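PDB 1FIU: type II restriction enzyme ngomi from Neisseria gonorrhoeae, which cuts double-stranded DNA at the sequence 5'-GCCGGC-3', after its first G, working as a magnesium-dependent homotetramer. Local coordinates for residues Lys45-Leu50 with Tyr242-Tyr247; Ala112-Leu117 with Val206-Gly211; Ala151-Asn154 with Leu159-Glu162; Leu233-Ile238 with Gly271-Asp276. One frame throughout, in Å; residues are numbered along the deposited sequence.

Contact 1 (Lys45-Leu50 with Tyr242-Tyr247); sequences KGIADL and YHFALY
I47 lays its side chain over the turn H243-A245, with its CG2 methyl 4.0 Å from A245 CB and also 4.0 Å from F244 CZ. That turn leaves strand 240-243 in the mixed sheet of a PD-(D/E)XK nuclease core and leads into helix 246-256, so one isoleucine of helix 38-50 packs the helix against the C-terminal end of a core strand. The two branches of I47 share the work. CG2, anti to the backbone N while CG1 is anti to the carbonyl carbon (chi1 -71°), meets F244 and A245; CG1 carries CD1 on to H243, 4.3 Å from H243 CE1. Both rings are met obliquely. F244 is folded over its own neighbour: A245 CB sits 3.7 Å above the F244 ring plane, over the ring centre, and chi1 of F244 is 94°, well off a staggered value. Ring and methyl thus offer I47 a joint apolar surface. F12 and L16 of helix 4-18 also touch F244, and H13 NE2 of that helix binds the F244 carbonyl. A245 is the N-cap of helix 246-256, and the next residue, L246, gives its backbone N-H to D276 OD1. The H243 imidazole turns an edge to the start of this helix, with A245 C and L246 N in its plane, while H243 NE2 is hydrogen-bonded to E222 O.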
# COMPACT_ATOMS: atom_id res chain seq x y z
N LYS I 45 14.79 3.08 -35.47
CA LYS I 45 15.17 3.61 -36.77
C LYS I 45 13.94 4.12 -37.51
O LYS I 45 13.97 5.20 -38.12
CB LYS I 45 15.82 2.50 -37.60
CG LYS I 45 16.51 3.00 -38.83
CD LYS I 45 17.96 3.26 -38.51
CE LYS I 45 18.81 3.20 -39.77
NZ LYS I 45 20.25 3.23 -39.41
N GLY I 46 12.87 3.33 -37.48
CA GLY I 46 11.64 3.74 -38.13
C GLY I 46 11.10 5.04 -37.53
O GLY I 46 10.67 5.95 -38.25
N ILE I 47 11.13 5.13 -36.21
CA ILE I 47 10.64 6.34 -35.56
C ILE I 47 11.48 7.56 -35.95
O ILE I 47 10.94 8.61 -36.31
CB ILE I 47 10.63 6.18 -34.02
CG1 ILE I 47 9.54 5.21 -33.60
CG2 ILE I 47 10.41 7.54 -33.36
CD1 ILE I 47 9.51 4.93 -32.08
N ALA I 48 12.80 7.41 -35.90
CA ALA I 48 13.69 8.52 -36.25
C ALA I 48 13.46 8.94 -37.70
O ALA I 48 13.51 10.13 -38.02
CB ALA I 48 15.14 8.11 -36.03
N ASP I 49 13.18 7.99 -38.58
CA ASP I 49 12.92 8.36 -39.98
C ASP I 49 11.64 9.19 -40.06
O ASP I 49 11.57 10.21 -40.75
CB ASP I 49 12.76 7.11 -40.87
CG ASP I 49 12.55 7.46 -42.34
OD1 ASP I 49 13.49 8.01 -42.96
OD2 ASP I 49 11.44 7.22 -42.87
N LEU I 50 10.61 8.76 -39.33
CA LEU I 50 9.36 9.49 -39.32
C LEU I 50 9.51 10.87 -38.69
O LEU I 50 8.67 11.75 -38.90
CB LEU I 50 8.30 8.66 -38.59
CG LEU I 50 7.83 7.46 -39.42
CD1 LEU I 50 6.82 6.68 -38.59
CD2 LEU I 50 7.21 7.94 -40.74
N TYR I 242 3.51 8.44 -20.83
CA TYR I 242 3.39 9.19 -22.08
C TYR I 242 4.63 8.95 -22.93
O TYR I 242 5.74 9.09 -22.44
CB TYR I 242 3.26 10.69 -21.77
CG TYR I 242 1.99 10.97 -20.99
CD1 TYR I 242 1.91 10.69 -19.62
CD2 TYR I 242 0.86 11.49 -21.63
CE1 TYR I 242 0.72 10.91 -18.89
CE2 TYR I 242 -0.34 11.71 -20.91
CZ TYR I 242 -0.40 11.41 -19.55
OH TYR I 242 -1.58 11.61 -18.87
N HIS I 243 4.42 8.57 -24.20
CA HIS I 243 5.52 8.26 -25.11
C HIS I 243 5.89 9.50 -25.92
O HIS I 243 5.01 10.23 -26.40
CB HIS I 243 5.11 7.11 -26.06
CG HIS I 243 6.27 6.50 -26.79
ND1 HIS I 243 6.64 6.89 -28.06
CD2 HIS I 243 7.19 5.59 -26.39
CE1 HIS I 243 7.75 6.24 -28.41
NE2 HIS I 243 8.10 5.45 -27.41
N PHE I 244 7.19 9.71 -26.11
CA PHE I 244 7.67 10.87 -26.84
C PHE I 244 7.28 10.92 -28.32
O PHE I 244 7.31 12.00 -28.93
CB PHE I 244 9.21 11.00 -26.71
CG PHE I 244 9.99 10.36 -27.82
CD1 PHE I 244 10.86 11.12 -28.61
CD2 PHE I 244 9.91 8.97 -28.07
CE1 PHE I 244 11.64 10.53 -29.60
CE2 PHE I 244 10.70 8.38 -29.07
CZ PHE I 244 11.55 9.16 -29.83
N ALA I 245 6.87 9.78 -28.88
CA ALA I 245 6.49 9.75 -30.29
C ALA I 245 5.54 8.58 -30.52
O ALA I 245 5.82 7.65 -31.27
CB ALA I 245 7.76 9.59 -31.15
N LEU I 246 4.39 8.66 -29.88
CA LEU I 246 3.45 7.56 -29.96
C LEU I 246 2.92 7.21 -31.35
O LEU I 246 2.84 6.03 -31.69
CB LEU I 246 2.26 7.82 -29.02
CG LEU I 246 1.43 6.55 -28.76
CD1 LEU I 246 2.08 5.69 -27.67
CD2 LEU I 246 0.04 6.93 -28.35
N TYR I 247 2.56 8.24 -32.12
CA TYR I 247 2.01 8.03 -33.46
C TYR I 247 3.01 7.32 -34.35
O TYR I 247 2.64 6.41 -35.11
CB TYR I 247 1.64 9.38 -34.08
CG TYR I 247 0.75 10.24 -33.19
CD1 TYR I 247 0.84 11.63 -33.23
CD2 TYR I 247 -0.13 9.65 -32.28
CE1 TYR I 247 0.07 12.43 -32.39
CE2 TYR I 247 -0.91 10.45 -31.42
CZ TYR I 247 -0.80 11.83 -31.48
OH TYR I 247 -1.51 12.63 -30.62

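Contact 2 (Ala112-Leu117 with Val206-Gly211); sequences AHLTAL and VRNRKG
K210 runs across the imidazole of H113, and its chain can be followed atom by atom over the ring. CB starts it off in the direction of H113. CG comes first, 3.7 Å from H113 CE1, and CD next, 3.8 Å from H113 ND1. CE then stands 3.6 Å from the centroid of the H113 ring, only 5° off the ring normal, which makes it a CH-pi contact over the face. NZ has passed beyond the centre and lies 3.9 Å from H113 CB. The chain beyond CG is fully extended, so three methylenes in a row can lie across one flat group. Its ammonium is held by other subunits, in a salt bridge to E126 OE1 of the third and a hydrogen bond to G271 O of the second; E126 also packs on H113 and would probably offset the lysine's charge there. H113 reaches this place with CG wedged between its backbone N and carbonyl carbon (chi1 55°). The edge of its ring faces N208: N208 O lies near the ring plane, 3.0 Å from H113 NE2, and an in-plane water sits 3.0 Å from the same NE2. That water donates to N208 OD1, also at 3.0 Å, while N208 ND2 is tied back to N204 O in its own helix. The arrangement is a CH-pi contact of a lysine methylene over a histidine face, joining the start of helix 113-121 to the chain leaving helix 197-208 within the subunit interfaces of the homotetramer.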
# COMPACT_ATOMS: atom_id res chain seq x y z
N ALA I 112 5.23 19.38 3.18
CA ALA I 112 6.05 20.26 4.03
C ALA I 112 6.47 19.62 5.34
O ALA I 112 7.52 19.98 5.89
CB ALA I 112 5.29 21.55 4.29
N HIS I 113 5.68 18.69 5.86
CA HIS I 113 6.04 18.03 7.11
C HIS I 113 7.27 17.14 7.04
O HIS I 113 7.78 16.72 8.07
CB HIS I 113 4.87 17.17 7.63
CG HIS I 113 4.39 16.16 6.64
ND1 HIS I 113 3.76 16.54 5.47
CD2 HIS I 113 4.42 14.81 6.63
CE1 HIS I 113 3.42 15.46 4.79
NE2 HIS I 113 3.81 14.40 5.47
N LEU I 114 7.74 16.82 5.83
CA LEU I 114 8.92 15.98 5.73
C LEU I 114 10.15 16.72 6.29
O LEU I 114 11.10 16.09 6.76
CB LEU I 114 9.14 15.56 4.27
CG LEU I 114 8.05 14.62 3.73
CD1 LEU I 114 8.47 14.17 2.35
CD2 LEU I 114 7.83 13.42 4.64
N THR I 115 10.12 18.05 6.26
CA THR I 115 11.23 18.83 6.83
C THR I 115 11.31 18.56 8.34
O THR I 115 12.39 18.36 8.90
CB THR I 115 11.06 20.36 6.64
OG1 THR I 115 11.15 20.69 5.24
CG2 THR I 115 12.16 21.13 7.38
N ALA I 116 10.16 18.57 9.00
CA ALA I 116 10.14 18.33 10.44
C ALA I 116 10.60 16.91 10.77
O ALA I 116 11.35 16.68 11.73
CB ALA I 116 8.74 18.58 11.00
N LEU I 117 10.17 15.95 9.95
CA LEU I 117 10.55 14.55 10.15
C LEU I 117 12.06 14.41 10.03
O LEU I 117 12.71 13.80 10.88
CB LEU I 117 9.89 13.65 9.10
CG LEU I 117 8.38 13.46 9.18
CD1 LEU I 117 7.94 12.47 8.11
CD2 LEU I 117 8.02 12.93 10.55
N VAL I 206 2.21 8.98 -2.65
CA VAL I 206 0.90 8.55 -2.18
C VAL I 206 0.83 8.46 -0.66
O VAL I 206 -0.06 9.04 -0.01
CB VAL I 206 0.53 7.13 -2.73
CG1 VAL I 206 -0.71 6.58 -2.00
CG2 VAL I 206 0.30 7.20 -4.23
N ARG I 207 1.79 7.72 -0.09
CA ARG I 207 1.82 7.45 1.34
C ARG I 207 2.02 8.62 2.28
O ARG I 207 1.54 8.58 3.41
CB ARG I 207 2.89 6.40 1.65
CG ARG I 207 2.54 5.03 1.08
CD ARG I 207 3.66 4.01 1.27
NE ARG I 207 3.21 2.70 0.80
CZ ARG I 207 4.00 1.65 0.63
NH1 ARG I 207 5.30 1.74 0.89
NH2 ARG I 207 3.49 0.50 0.19
N ASN I 208 2.70 9.65 1.81
CA ASN I 208 3.04 10.78 2.69
C ASN I 208 2.28 12.08 2.49
O ASN I 208 2.57 13.08 3.14
CB ASN I 208 4.56 11.04 2.57
CG ASN I 208 5.37 9.91 3.13
OD1 ASN I 208 5.39 9.71 4.34
ND2 ASN I 208 5.99 9.12 2.26
N ARG I 209 1.30 12.08 1.60
CA ARG I 209 0.59 13.32 1.31
C ARG I 209 -0.40 13.82 2.35
O ARG I 209 -1.01 13.04 3.07
CB ARG I 209 -0.22 13.19 0.01
CG ARG I 209 -1.51 12.37 0.20
CD ARG I 209 -2.24 12.12 -1.13
NE ARG I 209 -3.59 11.58 -0.91
CZ ARG I 209 -3.88 10.30 -0.64
NH1 ARG I 209 -2.93 9.37 -0.57
NH2 ARG I 209 -5.16 9.95 -0.43
N LYS I 210 -0.53 15.14 2.39
CA LYS I 210 -1.55 15.80 3.20
C LYS I 210 -2.20 16.68 2.15
O LYS I 210 -1.64 17.70 1.74
CB LYS I 210 -0.93 16.62 4.33
CG LYS I 210 -0.26 15.74 5.36
CD LYS I 210 0.17 16.57 6.57
CE LYS I 210 0.83 15.70 7.60
NZ LYS I 210 1.23 16.53 8.80
N GLY I 211 -3.37 16.27 1.68
CA GLY I 211 -4.06 17.01 0.63
C GLY I 211 -4.20 16.12 -0.61
O GLY I 211 -3.90 14.92 -0.51
O HOH W 1 3.69 11.43 6.11

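Contact 3 (Ala151-Asn154 with Leu159-Glu162); sequences AEIN and LVDE
N154 OD1 is gripped by two consecutive backbone N-H groups, L159 N at 2.8 Å and V160 N at 2.9 Å. With the N154 amide nitrogen answering V160 O, the side chain pairs with both backbone polar groups of V160, a bidentate amide-to-peptide pairing that ties a loop back to the end of helix 150-153. The loop belongs to the excursion between strands 141-145 and 179-187, about 34 Å from the centre of the chain to the centre of the contact. The two bonds to OD1 differ in kind. V160 N lies in the carbonyl plane, on a lone pair, and its bond is nearly straight; L159 N comes from above that plane, 54° out of it, and its bond is bent. The return bond, N154 ND2 to V160 O at 3.0 Å, is straight (165°), uses a lone pair of V160 O and keeps close to the amide plane of N154. Held by three bonds, the amide has its flip state and rotation fixed. N154 CG stands anti to the carbonyl carbon (chi1 -67°), which carries the amide across to the loop. Beside this clamp I153 and V160 cross at about a right angle, their CG2 methyls 4.0 Å apart, and R171 touches both side chains. The second subunit closes in here too, with its H86 NE2 bonded to I153 O. Against that same carbonyl lies a leucine methyl, L159 CD1, 3.5 Å from I153 O.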
# COMPACT_ATOMS: atom_id res chain seq x y z
N ALA I 151 -8.79 38.50 -2.88
CA ALA I 151 -9.46 39.25 -3.92
C ALA I 151 -9.69 38.44 -5.19
O ALA I 151 -10.62 38.75 -5.95
CB ALA I 151 -8.65 40.55 -4.24
N GLU I 152 -8.84 37.42 -5.42
CA GLU I 152 -9.00 36.55 -6.58
C GLU I 152 -10.17 35.59 -6.28
O GLU I 152 -11.05 35.35 -7.12
CB GLU I 152 -7.71 35.76 -6.85
CG GLU I 152 -7.81 34.67 -7.93
CD GLU I 152 -8.33 35.19 -9.25
OE1 GLU I 152 -8.20 36.42 -9.51
OE2 GLU I 152 -8.86 34.37 -10.05
N ILE I 153 -10.16 35.04 -5.08
CA ILE I 153 -11.25 34.15 -4.68
C ILE I 153 -12.55 34.94 -4.76
O ILE I 153 -13.57 34.44 -5.24
CB ILE I 153 -11.03 33.61 -3.22
CG1 ILE I 153 -9.86 32.62 -3.23
CG2 ILE I 153 -12.32 32.88 -2.69
CD1 ILE I 153 -9.33 32.25 -1.85
N ASN I 154 -12.50 36.20 -4.33
CA ASN I 154 -13.68 37.05 -4.31
C ASN I 154 -13.87 37.87 -5.58
O ASN I 154 -14.67 38.81 -5.60
CB ASN I 154 -13.58 38.03 -3.13
CG ASN I 154 -13.66 37.36 -1.77
OD1 ASN I 154 -14.27 36.29 -1.62
ND2 ASN I 154 -13.07 38.01 -0.75
N LEU I 159 -17.03 36.05 -1.26
CA LEU I 159 -17.08 34.67 -0.76
C LEU I 159 -16.41 34.43 0.59
O LEU I 159 -16.94 33.68 1.41
CB LEU I 159 -16.46 33.71 -1.79
CG LEU I 159 -17.01 33.72 -3.23
CD1 LEU I 159 -16.31 32.61 -4.04
CD2 LEU I 159 -18.52 33.51 -3.22
N VAL I 160 -15.26 35.05 0.81
CA VAL I 160 -14.54 34.84 2.06
C VAL I 160 -13.93 36.11 2.68
O VAL I 160 -13.67 37.10 2.00
CB VAL I 160 -13.35 33.83 1.89
CG1 VAL I 160 -13.86 32.48 1.33
CG2 VAL I 160 -12.26 34.44 0.95
N ASP I 161 -13.75 36.05 4.00
CA ASP I 161 -13.03 37.10 4.73
C ASP I 161 -12.05 36.34 5.63
O ASP I 161 -11.86 35.14 5.44
CB ASP I 161 -13.96 38.05 5.50
CG ASP I 161 -14.68 37.42 6.68
OD1 ASP I 161 -14.50 36.22 7.00
OD2 ASP I 161 -15.45 38.18 7.29
N GLU I 162 -11.42 36.99 6.61
CA GLU I 162 -10.43 36.31 7.45
C GLU I 162 -10.94 35.34 8.51
O GLU I 162 -10.14 34.69 9.18
CB GLU I 162 -9.54 37.35 8.16
CG GLU I 162 -10.24 38.08 9.30
CD GLU I 162 -11.02 39.32 8.86
OE1 GLU I 162 -11.29 39.52 7.65
OE2 GLU I 162 -11.38 40.12 9.76

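Contact 4 (Leu233-Ile238 with Gly271-Asp276); sequences LGTGEI and GKRLKD
R273 NH2 bridges two backbone carbonyls of the loop 233-238, I238 O at 2.8 Å and G234 O at 2.9 Å. R273 NE adds a second bond to G234 O, at 3.0 Å, so the guanidinium grips that oxygen side-on with two nitrogens. NH2 lies in the G234 carbonyl plane, whereas NE stands above it, 38° out. Relative to the guanidinium plane, I238 O lies almost exactly in it, while G234 O is tilted somewhat out of it. The third nitrogen turns home: NH1 binds K272 O at 3.0 Å and also D239 O, so the group is pinned at all three nitrogens. Bends at chi2 (-50°) and chi3 (-65°) curl the chain to make this possible. Over one face, offset toward the rim, lies the T235 methyl, with CG2 4.0 Å from R273 NE. T235 OG1 is engaged by R207 O of the second subunit, and K210 of that subunit packs on R273, as does A129 of the fourth. I238 is about 11 Å by its side chain from a bound magnesium ion. R273 also closes, through its own backbone N to M268 O, the Schellman motif, with K272 as its positive-phi residue, that ends helix 259-270 just before edge strand 274-276 of the nuclease sheet.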
# COMPACT_ATOMS: atom_id res chain seq x y z
N LEU I 233 2.21 -0.97 -17.31
CA LEU I 233 1.17 -1.91 -16.86
C LEU I 233 0.94 -1.86 -15.36
O LEU I 233 1.85 -1.59 -14.60
CB LEU I 233 1.53 -3.35 -17.28
CG LEU I 233 1.56 -3.63 -18.78
CD1 LEU I 233 2.01 -5.09 -18.95
CD2 LEU I 233 0.22 -3.40 -19.44
N GLY I 234 -0.30 -2.14 -14.95
CA GLY I 234 -0.62 -2.14 -13.54
C GLY I 234 -1.10 -0.76 -13.12
O GLY I 234 -0.92 0.22 -13.86
N THR I 235 -1.69 -0.68 -11.93
CA THR I 235 -2.20 0.59 -11.41
C THR I 235 -1.85 0.74 -9.94
O THR I 235 -1.49 -0.23 -9.27
CB THR I 235 -3.75 0.67 -11.53
OG1 THR I 235 -4.34 -0.43 -10.84
CG2 THR I 235 -4.18 0.65 -12.98
N GLY I 236 -1.95 1.98 -9.45
CA GLY I 236 -1.70 2.26 -8.05
C GLY I 236 -0.55 3.21 -7.72
O GLY I 236 -0.57 3.90 -6.69
N GLU I 237 0.45 3.23 -8.59
CA GLU I 237 1.62 4.10 -8.38
C GLU I 237 1.71 5.22 -9.41
O GLU I 237 1.91 6.38 -9.06
CB GLU I 237 2.91 3.28 -8.48
CG GLU I 237 3.04 2.09 -7.55
CD GLU I 237 2.62 0.75 -8.16
OE1 GLU I 237 2.60 0.57 -9.41
OE2 GLU I 237 2.31 -0.14 -7.35
N ILE I 238 1.57 4.84 -10.68
CA ILE I 238 1.69 5.71 -11.83
C ILE I 238 0.33 5.98 -12.47
O ILE I 238 -0.41 5.04 -12.84
CB ILE I 238 2.63 5.04 -12.88
CG1 ILE I 238 3.98 4.70 -12.23
CG2 ILE I 238 2.81 5.91 -14.11
CD1 ILE I 238 4.67 5.83 -11.58
N GLY I 271 -5.99 0.32 -22.86
CA GLY I 271 -6.09 0.13 -21.43
C GLY I 271 -5.76 1.38 -20.62
O GLY I 271 -5.59 1.30 -19.41
N LYS I 272 -5.67 2.51 -21.31
CA LYS I 272 -5.41 3.79 -20.65
C LYS I 272 -4.16 3.82 -19.80
O LYS I 272 -4.16 4.43 -18.72
CB LYS I 272 -6.62 4.17 -19.78
CG LYS I 272 -7.96 4.13 -20.51
CD LYS I 272 -7.95 4.98 -21.76
CE LYS I 272 -9.25 4.84 -22.56
NZ LYS I 272 -9.21 5.59 -23.85
N ARG I 273 -3.09 3.17 -20.25
CA ARG I 273 -1.83 3.17 -19.50
C ARG I 273 -0.74 3.89 -20.28
O ARG I 273 0.30 4.23 -19.73
CB ARG I 273 -1.30 1.76 -19.19
CG ARG I 273 -2.30 0.79 -18.58
CD ARG I 273 -3.02 1.41 -17.37
NE ARG I 273 -2.13 1.68 -16.24
CZ ARG I 273 -2.03 2.87 -15.64
NH1 ARG I 273 -2.75 3.90 -16.08
NH2 ARG I 273 -1.24 3.02 -14.58
N LEU I 274 -1.00 4.11 -21.57
CA LEU I 274 -0.03 4.77 -22.45
C LEU I 274 -0.68 5.75 -23.42
O LEU I 274 -1.69 5.43 -24.08
CB LEU I 274 0.75 3.69 -23.24
CG LEU I 274 1.87 4.21 -24.14
CD1 LEU I 274 2.96 4.91 -23.28
CD2 LEU I 274 2.46 3.04 -24.94
N LYS I 275 -0.12 6.96 -23.50
CA LYS I 275 -0.63 8.00 -24.39
C LYS I 275 0.55 8.69 -25.09
O LYS I 275 1.70 8.27 -24.92
CB LYS I 275 -1.44 9.04 -23.60
CG LYS I 275 -2.68 8.46 -22.90
CD LYS I 275 -3.42 9.55 -22.10
CE LYS I 275 -4.62 8.98 -21.32
NZ LYS I 275 -5.49 10.13 -20.82
N ASP I 276 0.26 9.74 -25.85
CA ASP I 276 1.31 10.47 -26.56
C ASP I 276 1.74 11.68 -25.72
O ASP I 276 0.96 12.16 -24.89
CB ASP I 276 0.78 11.02 -27.89
CG ASP I 276 1.85 11.75 -28.68
OD1 ASP I 276 2.84 11.10 -29.06
OD2 ASP I 276 1.70 12.95 -28.92

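Overall arrangement
Contacts 1 and 4 hold the same part of the core: strands 240-243 and 274-276 are neighbours in one sheet, and the two contacts meet directly through H243 N to K275 O. Their chemistry differs, however, since contact 1 is buried and apolar while contact 4 relies on one arginine capturing backbone carbonyls. Contact 2, partly buried like contact 4, lies on the opposite side of the chain's centre from contact 1 and combines a CH-pi contact with a water bridge. Contact 3 is the most remote, in an excursion from the core, yet its touching residues are largely buried. All four have residues meeting the second subunit.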